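Local coordinates for protein homospermidine synthase (PDB 2PH5) that binds NAD in a Rossmann-type domain and probably makes the polyamine homospermidine, at residues I92-A98 against A114-K119; L97-I101 against E140-L144; L109-T115 against K150-H156. All blocks are in the same frame, centred on the assembly; numbering follows the deposited sequence.

Interaction 1: residues I92-A98 against A114-K119; sequences IGISSLA and ATEPWK. With NAD (nicotinamide-adenine-dinucleotide), chain C.
Gly93 to Ser96 run antiparallel to Glu116 to Lys119, with CA atoms 4.1 Å apart at Gly93 and Lys119, though neither segment forms a regular strand here. The pair belongs to the NAD-binding Rossmann-type domain. It joins the loop that leads into helix 96-106 to the loop that follows strand 109-112.

Two bonds hold Ser96 to Glu116 at the first turn of the helix. Ser96 N gives a nearly straight bond to Glu116 O, 2.8 Å away. Glu116 N returns one to Ser96 OG at 2.7 Å, with an angle of 178° at the hydrogen. Ser96 OG lies beside its own backbone N (chi1 -53°), which keeps both groups facing the same residue. At the far end, Lys119 N makes a weak bond to Gly93 O.

Ser95 is the N-cap of the helix. Its OG swings anti to the backbone N (chi1 168°) and accepts from Ala98 N. Its CB sits over one face of the Trp118 indole in a CH-pi contact. Ile94 CG2 and Ala98 CB approach the six-membered ring obliquely. Tyr73 and Pro70 also touch this indole.

The NAD runs along the same loops. Ile94 CD1 reaches the adenine at N1A and C2A, and Ile92 O lies near C8A. The carboxylate of Glu116 crosses the end of Ile92, with OE1 near CD1. Near the nicotinamide end of the cofactor, Ala114 CB stands 3.1 Å from O2D of NAD.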
loop_
_atom_site.group_PDB
_atom_site.type_symbol
_atom_site.label_atom_id
_atom_site.label_comp_id
_atom_site.label_asym_id
_atom_site.label_seq_id
_atom_site.Cartn_x
_atom_site.Cartn_y
_atom_site.Cartn_z
ATOM N N ILE A 92 0.135 27.594 9.205
ATOM C CA ILE A 92 0.422 26.506 10.115
ATOM C C ILE A 92 1.390 27.054 11.171
ATOM O O ILE A 92 2.079 28.053 10.938
ATOM C CB ILE A 92 1.029 25.299 9.365
ATOM C CG1 ILE A 92 0.627 24.025 10.091
ATOM C CG2 ILE A 92 2.549 25.425 9.238
ATOM C CD1 ILE A 92 -0.851 23.716 9.948
ATOM N N GLY A 93 1.416 26.432 12.344
ATOM C CA GLY A 93 2.319 26.895 13.383
ATOM C C GLY A 93 2.037 28.263 13.997
ATOM O O GLY A 93 2.873 28.786 14.733
ATOM N N ILE A 94 0.885 28.864 13.705
ATOM C CA ILE A 94 0.551 30.159 14.300
ATOM C C ILE A 94 -0.716 30.032 15.143
ATOM O O ILE A 94 -1.730 29.504 14.688
ATOM C CB ILE A 94 0.320 31.252 13.245
ATOM C CG1 ILE A 94 1.536 31.384 12.336
ATOM C CG2 ILE A 94 0.073 32.589 13.933
ATOM C CD1 ILE A 94 1.367 32.425 11.235
ATOM N N SER A 95 -0.652 30.532 16.372
ATOM C CA SER A 95 -1.774 30.464 17.310
ATOM C C SER A 95 -3.110 31.045 16.823
ATOM O O SER A 95 -3.272 32.254 16.749
ATOM C CB SER A 95 -1.362 31.139 18.626
ATOM O OG SER A 95 -2.467 31.347 19.485
ATOM N N SER A 96 -4.065 30.173 16.504
ATOM C CA SER A 96 -5.384 30.611 16.064
ATOM C C SER A 96 -6.003 31.470 17.162
ATOM O O SER A 96 -6.619 32.494 16.892
ATOM C CB SER A 96 -6.296 29.413 15.805
ATOM O OG SER A 96 -5.697 28.472 14.930
ATOM N N LEU A 97 -5.830 31.036 18.406
ATOM C CA LEU A 97 -6.357 31.750 19.559
ATOM C C LEU A 97 -5.831 33.167 19.583
ATOM O O LEU A 97 -6.588 34.124 19.756
ATOM C CB LEU A 97 -5.940 31.041 20.838
ATOM C CG LEU A 97 -6.467 31.565 22.176
ATOM C CD1 LEU A 97 -7.994 31.476 22.235
ATOM C CD2 LEU A 97 -5.846 30.731 23.288
ATOM N N ALA A 98 -4.522 33.297 19.399
ATOM C CA ALA A 98 -3.887 34.605 19.404
ATOM C C ALA A 98 -4.409 35.461 18.251
ATOM O O ALA A 98 -4.713 36.640 18.437
ATOM C CB ALA A 98 -2.371 34.447 19.322
ATOM N N ALA A 114 -8.535 25.113 10.277
ATOM C CA ALA A 114 -8.093 24.266 11.391
ATOM C C ALA A 114 -7.459 25.074 12.529
ATOM O O ALA A 114 -6.740 26.051 12.291
ATOM C CB ALA A 114 -7.110 23.196 10.896
ATOM N N THR A 115 -7.728 24.666 13.767
ATOM C CA THR A 115 -7.173 25.358 14.925
ATOM C C THR A 115 -5.729 24.930 15.141
ATOM O O THR A 115 -5.434 23.746 15.245
ATOM C CB THR A 115 -8.003 25.078 16.193
ATOM O OG1 THR A 115 -9.292 25.691 16.053
ATOM C CG2 THR A 115 -7.307 25.644 17.427
ATOM N N GLU A 116 -4.830 25.903 15.197
ATOM C CA GLU A 116 -3.408 25.625 15.370
ATOM C C GLU A 116 -2.782 26.449 16.500
ATOM O O GLU A 116 -3.236 27.552 16.815
ATOM C CB GLU A 116 -2.669 25.929 14.065
ATOM C CG GLU A 116 -3.060 25.061 12.889
ATOM C CD GLU A 116 -2.304 23.746 12.859
ATOM O OE1 GLU A 116 -1.061 23.782 12.984
ATOM O OE2 GLU A 116 -2.946 22.681 12.700
ATOM N N PRO A 117 -1.723 25.916 17.123
ATOM C CA PRO A 117 -1.010 26.581 18.216
ATOM C C PRO A 117 0.282 27.180 17.657
ATOM O O PRO A 117 0.542 27.071 16.462
ATOM C CB PRO A 117 -0.718 25.431 19.157
ATOM C CG PRO A 117 -0.284 24.369 18.176
ATOM C CD PRO A 117 -1.310 24.500 17.030
ATOM N N TRP A 118 1.089 27.805 18.511
ATOM C CA TRP A 118 2.358 28.367 18.059
ATOM C C TRP A 118 3.314 27.216 17.741
ATOM O O TRP A 118 3.262 26.165 18.386
ATOM C CB TRP A 118 2.977 29.255 19.139
ATOM C CG TRP A 118 2.333 30.600 19.274
ATOM C CD1 TRP A 118 1.589 31.056 20.327
ATOM C CD2 TRP A 118 2.377 31.672 18.321
ATOM N NE1 TRP A 118 1.170 32.343 20.087
ATOM C CE2 TRP A 118 1.640 32.744 18.863
ATOM C CE3 TRP A 118 2.967 31.828 17.062
ATOM C CZ2 TRP A 118 1.478 33.955 18.192
ATOM C CZ3 TRP A 118 2.809 33.033 16.391
ATOM C CH2 TRP A 118 2.070 34.082 16.957
ATOM N N LYS A 119 4.187 27.412 16.756
ATOM C CA LYS A 119 5.143 26.378 16.371
ATOM C C LYS A 119 6.071 26.016 17.527
ATOM O O LYS A 119 6.647 26.896 18.165
ATOM C CB LYS A 119 5.993 26.845 15.183
ATOM C CG LYS A 119 6.816 25.730 14.540
ATOM C CD LYS A 119 7.773 26.258 13.480
ATOM C CE LYS A 119 8.906 27.064 14.107
ATOM N NZ LYS A 119 9.805 26.211 14.936
HETATM P PA NAD C . 0.996 24.354 3.834
HETATM O O1A NAD C . 2.055 23.823 4.761
HETATM O O2A NAD C . 1.033 23.925 2.409
HETATM O O5B NAD C . 0.975 25.975 3.861
HETATM C C5B NAD C . 0.998 26.678 5.100
HETATM C C4B NAD C . 1.594 28.077 4.850
HETATM O O4B NAD C . 1.635 28.712 6.109
HETATM C C3B NAD C . 3.023 28.072 4.298
HETATM O O3B NAD C . 3.093 28.844 3.096
HETATM C C2B NAD C . 3.850 28.669 5.402
HETATM O O2B NAD C . 4.973 29.409 4.982
HETATM C C1B NAD C . 2.827 29.464 6.215
HETATM N N9A NAD C . 3.122 29.605 7.646
HETATM C C8A NAD C . 3.815 28.651 8.411
HETATM N N7A NAD C . 4.606 29.236 9.333
HETATM C C5A NAD C . 4.453 30.570 9.173
HETATM C C6A NAD C . 5.016 31.652 9.849
HETATM N N6A NAD C . 5.867 31.530 10.868
HETATM N N1A NAD C . 4.645 32.921 9.425
HETATM C C2A NAD C . 3.764 33.126 8.383
HETATM N N3A NAD C . 3.190 32.075 7.707
HETATM C C4A NAD C . 3.553 30.827 8.126
HETATM O O3 NAD C . -0.373 23.865 4.459
HETATM P PN NAD C . -1.909 24.119 4.071
HETATM O O1N NAD C . -2.579 22.796 4.066
HETATM O O2N NAD C . -1.941 24.960 2.823
HETATM O O5D NAD C . -2.212 24.939 5.392
HETATM C C5D NAD C . -3.453 25.483 5.764
HETATM C C4D NAD C . -4.039 24.489 6.746
HETATM O O4D NAD C . -5.323 24.127 6.316
HETATM C C3D NAD C . -3.721 23.680 7.986
HETATM O O3D NAD C . -3.934 24.432 9.171
HETATM C C2D NAD C . -4.675 22.507 7.844
HETATM O O2D NAD C . -4.961 21.865 9.053
HETATM C C1D NAD C . -5.882 23.131 7.152
HETATM N N1N NAD C . -6.642 22.261 6.224
HETATM C C2N NAD C . -7.980 22.017 6.442
HETATM C C3N NAD C . -8.662 21.202 5.514
HETATM C C7N NAD C . -10.112 20.895 5.659
HETATM O O7N NAD C . -10.689 20.107 4.696
HETATM N N7N NAD C . -10.848 21.365 6.644
HETATM C C4N NAD C . -7.988 20.643 4.380
HETATM C C5N NAD C . -6.616 20.916 4.199
HETATM C C6N NAD C . -5.940 21.716 5.101
#

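Interaction 2: residues L97-I101 against E140-L144; sequences LALII and EVLRL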
loop_
_atom_site.group_PDB
_atom_site.type_symbol
_atom_site.label_atom_id
_atom_site.label_comp_id
_atom_site.label_asym_id
_atom_site.label_seq_id
_atom_site.Cartn_x
_atom_site.Cartn_y
_atom_site.Cartn_z
ATOM N N LEU A 97 -5.830 31.036 18.406
ATOM C CA LEU A 97 -6.357 31.750 19.559
ATOM C C LEU A 97 -5.831 33.167 19.583
ATOM O O LEU A 97 -6.588 34.124 19.756
ATOM C CB LEU A 97 -5.940 31.041 20.838
ATOM C CG LEU A 97 -6.467 31.565 22.176
ATOM C CD1 LEU A 97 -7.994 31.476 22.235
ATOM C CD2 LEU A 97 -5.846 30.731 23.288
ATOM N N ALA A 98 -4.522 33.297 19.399
ATOM C CA ALA A 98 -3.887 34.605 19.404
ATOM C C ALA A 98 -4.409 35.461 18.251
ATOM O O ALA A 98 -4.713 36.640 18.437
ATOM C CB ALA A 98 -2.371 34.447 19.322
ATOM N N LEU A 99 -4.517 34.867 17.066
ATOM C CA LEU A 99 -5.015 35.583 15.889
ATOM C C LEU A 99 -6.483 36.000 16.068
ATOM O O LEU A 99 -6.877 37.114 15.705
ATOM C CB LEU A 99 -4.869 34.700 14.643
ATOM C CG LEU A 99 -3.684 34.790 13.668
ATOM C CD1 LEU A 99 -2.487 35.526 14.222
ATOM C CD2 LEU A 99 -3.336 33.380 13.266
ATOM N N ILE A 100 -7.283 35.096 16.631
ATOM C CA ILE A 100 -8.700 35.348 16.873
ATOM C C ILE A 100 -8.902 36.581 17.763
ATOM O O ILE A 100 -9.612 37.519 17.392
ATOM C CB ILE A 100 -9.354 34.100 17.505
ATOM C CG1 ILE A 100 -9.478 33.015 16.418
ATOM C CG2 ILE A 100 -10.696 34.456 18.156
ATOM C CD1 ILE A 100 -10.011 31.660 16.903
ATOM N N ILE A 101 -8.266 36.582 18.928
ATOM C CA ILE A 101 -8.350 37.702 19.856
ATOM C C ILE A 101 -7.933 38.997 19.154
ATOM O O ILE A 101 -8.646 39.999 19.204
ATOM C CB ILE A 101 -7.433 37.451 21.079
ATOM C CG1 ILE A 101 -8.030 36.335 21.934
ATOM C CG2 ILE A 101 -7.243 38.724 21.883
ATOM C CD1 ILE A 101 -7.035 35.674 22.854
ATOM N N GLU A 140 -9.425 25.448 24.542
ATOM C CA GLU A 140 -8.728 26.684 24.862
ATOM C C GLU A 140 -9.349 27.853 24.111
ATOM O O GLU A 140 -9.529 28.938 24.663
ATOM C CB GLU A 140 -7.252 26.568 24.483
ATOM C CG GLU A 140 -6.359 27.687 25.005
ATOM C CD GLU A 140 -4.932 27.576 24.483
ATOM O OE1 GLU A 140 -4.018 28.219 25.059
ATOM O OE2 GLU A 140 -4.725 26.845 23.488
ATOM N N VAL A 141 -9.688 27.630 22.848
ATOM C CA VAL A 141 -10.266 28.688 22.036
ATOM C C VAL A 141 -11.778 28.751 22.167
ATOM O O VAL A 141 -12.389 29.805 21.985
ATOM C CB VAL A 141 -9.884 28.511 20.552
ATOM C CG1 VAL A 141 -10.345 27.157 20.052
ATOM C CG2 VAL A 141 -10.495 29.625 19.727
ATOM N N LEU A 142 -12.376 27.617 22.493
ATOM C CA LEU A 142 -13.820 27.548 22.638
ATOM C C LEU A 142 -14.235 28.207 23.952
ATOM O O LEU A 142 -15.344 28.727 24.073
ATOM C CB LEU A 142 -14.269 26.087 22.600
ATOM C CG LEU A 142 -15.696 25.794 22.135
ATOM C CD1 LEU A 142 -15.896 26.311 20.715
ATOM C CD2 LEU A 142 -15.947 24.297 22.206
ATOM N N ARG A 143 -13.334 28.196 24.932
ATOM C CA ARG A 143 -13.625 28.808 26.224
ATOM C C ARG A 143 -13.529 30.331 26.115
ATOM O O ARG A 143 -13.191 31.016 27.080
ATOM C CB ARG A 143 -12.654 28.292 27.296
ATOM C CG ARG A 143 -11.226 28.784 27.138
ATOM C CD ARG A 143 -10.295 28.221 28.209
ATOM N NE ARG A 143 -10.162 26.768 28.126
ATOM C CZ ARG A 143 -9.261 26.058 28.799
ATOM N NH1 ARG A 143 -8.402 26.665 29.608
ATOM N NH2 ARG A 143 -9.220 24.739 28.667
ATOM N N LEU A 144 -13.821 30.851 24.928
ATOM C CA LEU A 144 -13.785 32.285 24.684
ATOM C C LEU A 144 -15.047 32.702 23.944
ATOM O O LEU A 144 -15.114 33.789 23.371
ATOM C CB LEU A 144 -12.564 32.656 23.849
ATOM C CG LEU A 144 -11.569 33.611 24.504
ATOM C CD1 LEU A 144 -10.827 32.913 25.638
ATOM C CD2 LEU A 144 -10.599 34.086 23.454
#
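Leu97 reaches from the first turn of helix 96-106 to helix 134-142, where it touches Glu140 and Val141 in the last turn and Leu144 just beyond. Its CB points toward the other helix. CG stands anti to the backbone N (chi1 -176°), and this carries the fork toward helix 134-142. From CG the two methyls part. CD1 lies against the backbone of helix 134-142, 3.6 Å from Val141 CA, and also touches Val141 CB and Leu144 CD2. CD2 goes the other way, to the side chain of Glu140. It lies 3.5 Å from Glu140 CD, and the two side chains cross at about a right angle.

Glu140 is extended beyond CG, so its aliphatic part and its carboxylate carbon both present a flank to this methyl. The polar end has its own partner, because OE2 forms a salt bridge with Arg132.

One turn further along helix 96-106, Ile100 CD1 meets Val141 CG2 at 3.5 Å. Ile101 CG1 meets Leu144 CD2 at 3.7 Å, again with the side chains roughly perpendicular. Leu144 follows the end of helix 134-142, so the contact continues into the loop beyond it.

The two helices pack beside the parallel sheet of the Rossmann-type domain. Ile415, on strand 415-416, touches Ile100, Val141 and Leu144, so strand and helices meet at these three side chains. Tyr110 on strand 109-112 also touches Ile100.

No hydrogen bond links the two segments. The contact is made mostly by aliphatic carbons, with the flank of the Glu140 carboxylate against one methyl. Shape fit and burial of apolar surface, not directed bonds, probably set how the helix ends meet.

Interaction 3: residues L109-T115 against K150-H156; sequences LYINAAT and KTALITH. With NAD (nicotinamide-adenine-dinucleotide), chain C.
Tyr110 and Ile111 pair with Ala152 and Leu153 as neighbouring parallel strands of the Rossmann-type sheet. Strand 109-112 is held on its other side by strand 86-89, and strand 152-153 by strand 415-416.

The backbone donors and acceptors alternate between the strands. Tyr110 N makes a weak bond to Thr151 O. Tyr110 O accepts from Leu153 N at 3.1 Å, and the donor is tilted 30° from the carbonyl plane. Leu153 O in turn accepts from Asn112 N, also at 3.1 Å, and takes a CA-H contact from Ile111. Further along, Asn112 O accepts from His156 N at 2.9 Å. That bond lies in the carbonyl plane and is nearly straight, at 171°. It ties the two segments together past Leu153.

Two polar side chains find partners beyond the two segments. Tyr110 OH bonds to Asp89 OD1 on the next strand, and Thr151 OG1 bonds to His410 O. Within its own segment, Thr155 OG1 turns back to Ile154 O, 2.8 Å away, approaching from above the carbonyl plane.

The apolar side chains follow the strand alternation. Tyr110 and Ala152 share the face covered by helix 96-106. Ile111 and Leu153 share the other, lying side by side and pointing the same way, with CD1 of Ile111 3.9 Å from CD2 of Leu153. Met400 and Ile404 of helix 391-408 touch Ile111. Leu153 CD2 also rests over one face of the His156 ring.

The C-terminal end of strand 109-112 leads to the cofactor, as is usual in a Rossmann fold. Ala113, an NAD-binding residue, brings its O to 3.3 Å from C2N of the nicotinamide ring.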
loop_
_atom_site.group_PDB
_atom_site.type_symbol
_atom_site.label_atom_id
_atom_site.label_comp_id
_atom_site.label_asym_id
_atom_site.label_seq_id
_atom_site.Cartn_x
_atom_site.Cartn_y
_atom_site.Cartn_z
ATOM N N LEU A 109 -12.937 40.426 10.713
ATOM C CA LEU A 109 -13.474 39.071 10.595
ATOM C C LEU A 109 -12.335 38.057 10.576
ATOM O O LEU A 109 -11.178 38.407 10.347
ATOM C CB LEU A 109 -14.282 38.937 9.298
ATOM C CG LEU A 109 -15.800 39.123 9.352
ATOM C CD1 LEU A 109 -16.220 39.875 10.630
ATOM C CD2 LEU A 109 -16.240 39.852 8.094
ATOM N N TYR A 110 -12.657 36.793 10.790
ATOM C CA TYR A 110 -11.617 35.781 10.789
ATOM C C TYR A 110 -12.212 34.429 10.464
ATOM O O TYR A 110 -13.371 34.175 10.788
ATOM C CB TYR A 110 -10.940 35.735 12.166
ATOM C CG TYR A 110 -10.010 34.560 12.372
ATOM C CD1 TYR A 110 -10.512 33.270 12.572
ATOM C CD2 TYR A 110 -8.627 34.738 12.395
ATOM C CE1 TYR A 110 -9.667 32.191 12.794
ATOM C CE2 TYR A 110 -7.770 33.659 12.618
ATOM C CZ TYR A 110 -8.304 32.387 12.820
ATOM O OH TYR A 110 -7.475 31.321 13.083
ATOM N N ILE A 111 -11.415 33.585 9.811
ATOM C CA ILE A 111 -11.804 32.224 9.456
ATOM C C ILE A 111 -10.541 31.359 9.371
ATOM O O ILE A 111 -9.451 31.878 9.170
ATOM C CB ILE A 111 -12.505 32.162 8.071
ATOM C CG1 ILE A 111 -12.996 30.743 7.796
ATOM C CG2 ILE A 111 -11.527 32.511 6.957
ATOM C CD1 ILE A 111 -13.895 30.639 6.594
ATOM N N ASN A 112 -10.687 30.053 9.553
ATOM C CA ASN A 112 -9.567 29.139 9.420
ATOM C C ASN A 112 -10.106 27.779 9.038
ATOM O O ASN A 112 -11.307 27.511 9.172
ATOM C CB ASN A 112 -8.712 29.051 10.710
ATOM C CG ASN A 112 -9.346 28.195 11.820
ATOM O OD1 ASN A 112 -8.767 28.043 12.898
ATOM N ND2 ASN A 112 -10.520 27.639 11.559
ATOM N N ALA A 113 -9.223 26.930 8.532
ATOM C CA ALA A 113 -9.617 25.588 8.140
ATOM C C ALA A 113 -9.174 24.602 9.225
ATOM O O ALA A 113 -9.403 23.400 9.110
ATOM C CB ALA A 113 -8.993 25.242 6.791
ATOM N N ALA A 114 -8.535 25.113 10.277
ATOM C CA ALA A 114 -8.093 24.266 11.391
ATOM C C ALA A 114 -7.459 25.074 12.529
ATOM O O ALA A 114 -6.740 26.051 12.291
ATOM C CB ALA A 114 -7.110 23.196 10.896
ATOM N N THR A 115 -7.728 24.666 13.767
ATOM C CA THR A 115 -7.173 25.358 14.925
ATOM C C THR A 115 -5.729 24.930 15.141
ATOM O O THR A 115 -5.434 23.746 15.245
ATOM C CB THR A 115 -8.003 25.078 16.193
ATOM O OG1 THR A 115 -9.292 25.691 16.053
ATOM C CG2 THR A 115 -7.307 25.644 17.427
ATOM N N LYS A 150 -16.801 40.085 17.318
ATOM C CA LYS A 150 -16.606 39.802 15.897
ATOM C C LYS A 150 -16.605 38.308 15.581
ATOM O O LYS A 150 -16.090 37.499 16.352
ATOM C CB LYS A 150 -15.312 40.466 15.424
ATOM C CG LYS A 150 -15.488 41.941 15.120
ATOM C CD LYS A 150 -16.432 42.091 13.950
ATOM C CE LYS A 150 -16.762 43.523 13.659
ATOM N NZ LYS A 150 -17.697 43.566 12.506
ATOM N N THR A 151 -17.190 37.952 14.441
ATOM C CA THR A 151 -17.290 36.555 14.030
ATOM C C THR A 151 -15.953 35.911 13.665
ATOM O O THR A 151 -15.126 36.498 12.966
ATOM C CB THR A 151 -18.258 36.397 12.836
ATOM O OG1 THR A 151 -19.558 36.846 13.225
ATOM C CG2 THR A 151 -18.346 34.944 12.393
ATOM N N ALA A 152 -15.757 34.697 14.157
ATOM C CA ALA A 152 -14.552 33.947 13.885
ATOM C C ALA A 152 -14.973 32.508 13.620
ATOM O O ALA A 152 -15.212 31.740 14.560
ATOM C CB ALA A 152 -13.609 34.017 15.087
ATOM N N LEU A 153 -15.097 32.165 12.341
ATOM C CA LEU A 153 -15.501 30.826 11.915
ATOM C C LEU A 153 -14.286 29.911 11.952
ATOM O O LEU A 153 -13.313 30.137 11.237
ATOM C CB LEU A 153 -16.061 30.876 10.486
ATOM C CG LEU A 153 -16.803 29.633 9.971
ATOM C CD1 LEU A 153 -18.022 29.370 10.849
ATOM C CD2 LEU A 153 -17.227 29.840 8.525
ATOM N N ILE A 154 -14.340 28.877 12.781
ATOM C CA ILE A 154 -13.209 27.968 12.906
ATOM C C ILE A 154 -13.407 26.599 12.267
ATOM O O ILE A 154 -14.534 26.155 12.051
ATOM C CB ILE A 154 -12.827 27.779 14.389
ATOM C CG1 ILE A 154 -14.032 27.241 15.171
ATOM C CG2 ILE A 154 -12.360 29.105 14.966
ATOM C CD1 ILE A 154 -13.754 26.978 16.647
ATOM N N THR A 155 -12.288 25.943 11.971
ATOM C CA THR A 155 -12.270 24.618 11.361
ATOM C C THR A 155 -13.333 24.474 10.290
ATOM O O THR A 155 -14.106 23.516 10.303
ATOM C CB THR A 155 -12.488 23.511 12.414
ATOM O OG1 THR A 155 -13.712 23.756 13.115
ATOM C CG2 THR A 155 -11.332 23.487 13.423
ATOM N N HIS A 156 -13.366 25.424 9.358
ATOM C CA HIS A 156 -14.360 25.380 8.300
ATOM C C HIS A 156 -13.757 25.083 6.934
ATOM O O HIS A 156 -13.718 25.948 6.062
ATOM C CB HIS A 156 -15.138 26.694 8.246
ATOM C CG HIS A 156 -16.361 26.629 7.386
ATOM N ND1 HIS A 156 -17.599 26.277 7.876
ATOM C CD2 HIS A 156 -16.522 26.802 6.053
ATOM C CE1 HIS A 156 -18.469 26.234 6.883
ATOM N NE2 HIS A 156 -17.841 26.546 5.766
HETATM P PA NAD C . 0.996 24.354 3.834
HETATM O O1A NAD C . 2.055 23.823 4.761
HETATM O O2A NAD C . 1.033 23.925 2.409
HETATM O O5B NAD C . 0.975 25.975 3.861
HETATM C C5B NAD C . 0.998 26.678 5.100
HETATM C C4B NAD C . 1.594 28.077 4.850
HETATM O O4B NAD C . 1.635 28.712 6.109
HETATM C C3B NAD C . 3.023 28.072 4.298
HETATM O O3B NAD C . 3.093 28.844 3.096
HETATM C C2B NAD C . 3.850 28.669 5.402
HETATM O O2B NAD C . 4.973 29.409 4.982
HETATM C C1B NAD C . 2.827 29.464 6.215
HETATM N N9A NAD C . 3.122 29.605 7.646
HETATM C C8A NAD C . 3.815 28.651 8.411
HETATM N N7A NAD C . 4.606 29.236 9.333
HETATM C C5A NAD C . 4.453 30.570 9.173
HETATM C C6A NAD C . 5.016 31.652 9.849
HETATM N N6A NAD C . 5.867 31.530 10.868
HETATM N N1A NAD C . 4.645 32.921 9.425
HETATM C C2A NAD C . 3.764 33.126 8.383
HETATM N N3A NAD C . 3.190 32.075 7.707
HETATM C C4A NAD C . 3.553 30.827 8.126
HETATM O O3 NAD C . -0.373 23.865 4.459
HETATM P PN NAD C . -1.909 24.119 4.071
HETATM O O1N NAD C . -2.579 22.796 4.066
HETATM O O2N NAD C . -1.941 24.960 2.823
HETATM O O5D NAD C . -2.212 24.939 5.392
HETATM C C5D NAD C . -3.453 25.483 5.764
HETATM C C4D NAD C . -4.039 24.489 6.746
HETATM O O4D NAD C . -5.323 24.127 6.316
HETATM C C3D NAD C . -3.721 23.680 7.986
HETATM O O3D NAD C . -3.934 24.432 9.171
HETATM C C2D NAD C . -4.675 22.507 7.844
HETATM O O2D NAD C . -4.961 21.865 9.053
HETATM C C1D NAD C . -5.882 23.131 7.152
HETATM N N1N NAD C . -6.642 22.261 6.224
HETATM C C2N NAD C . -7.980 22.017 6.442
HETATM C C3N NAD C . -8.662 21.202 5.514
HETATM C C7N NAD C . -10.112 20.895 5.659
HETATM O O7N NAD C . -10.689 20.107 4.696
HETATM N N7N NAD C . -10.848 21.365 6.644
HETATM C C4N NAD C . -7.988 20.643 4.380
HETATM C C5N NAD C . -6.616 20.916 4.199
HETATM C C6N NAD C . -5.940 21.716 5.101
#

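All three contacts lie in the Rossmann-type domain, with centres 10 to 12 Å apart. Interaction 3 is the buried one and is built on backbone bonds between strands. Interactions 1 and 2 are partly buried. Interaction 1 mixes backbone and hydroxyl bonds with an aromatic contact, while interaction 2 is almost wholly apolar. Helix 96-106 serves both 1 and 2, and they share Leu97 and Ala98. Ala114 and Thr115 belong to both 1 and 3. Tyr110 of interaction 3 packs against Leu99 and Ile100 of 97-101, joining helix to sheet. Interactions 1 and 3 touch NAD, whereas the side chain of Ile100 in interaction 2 is about 12 Å from the cofactor.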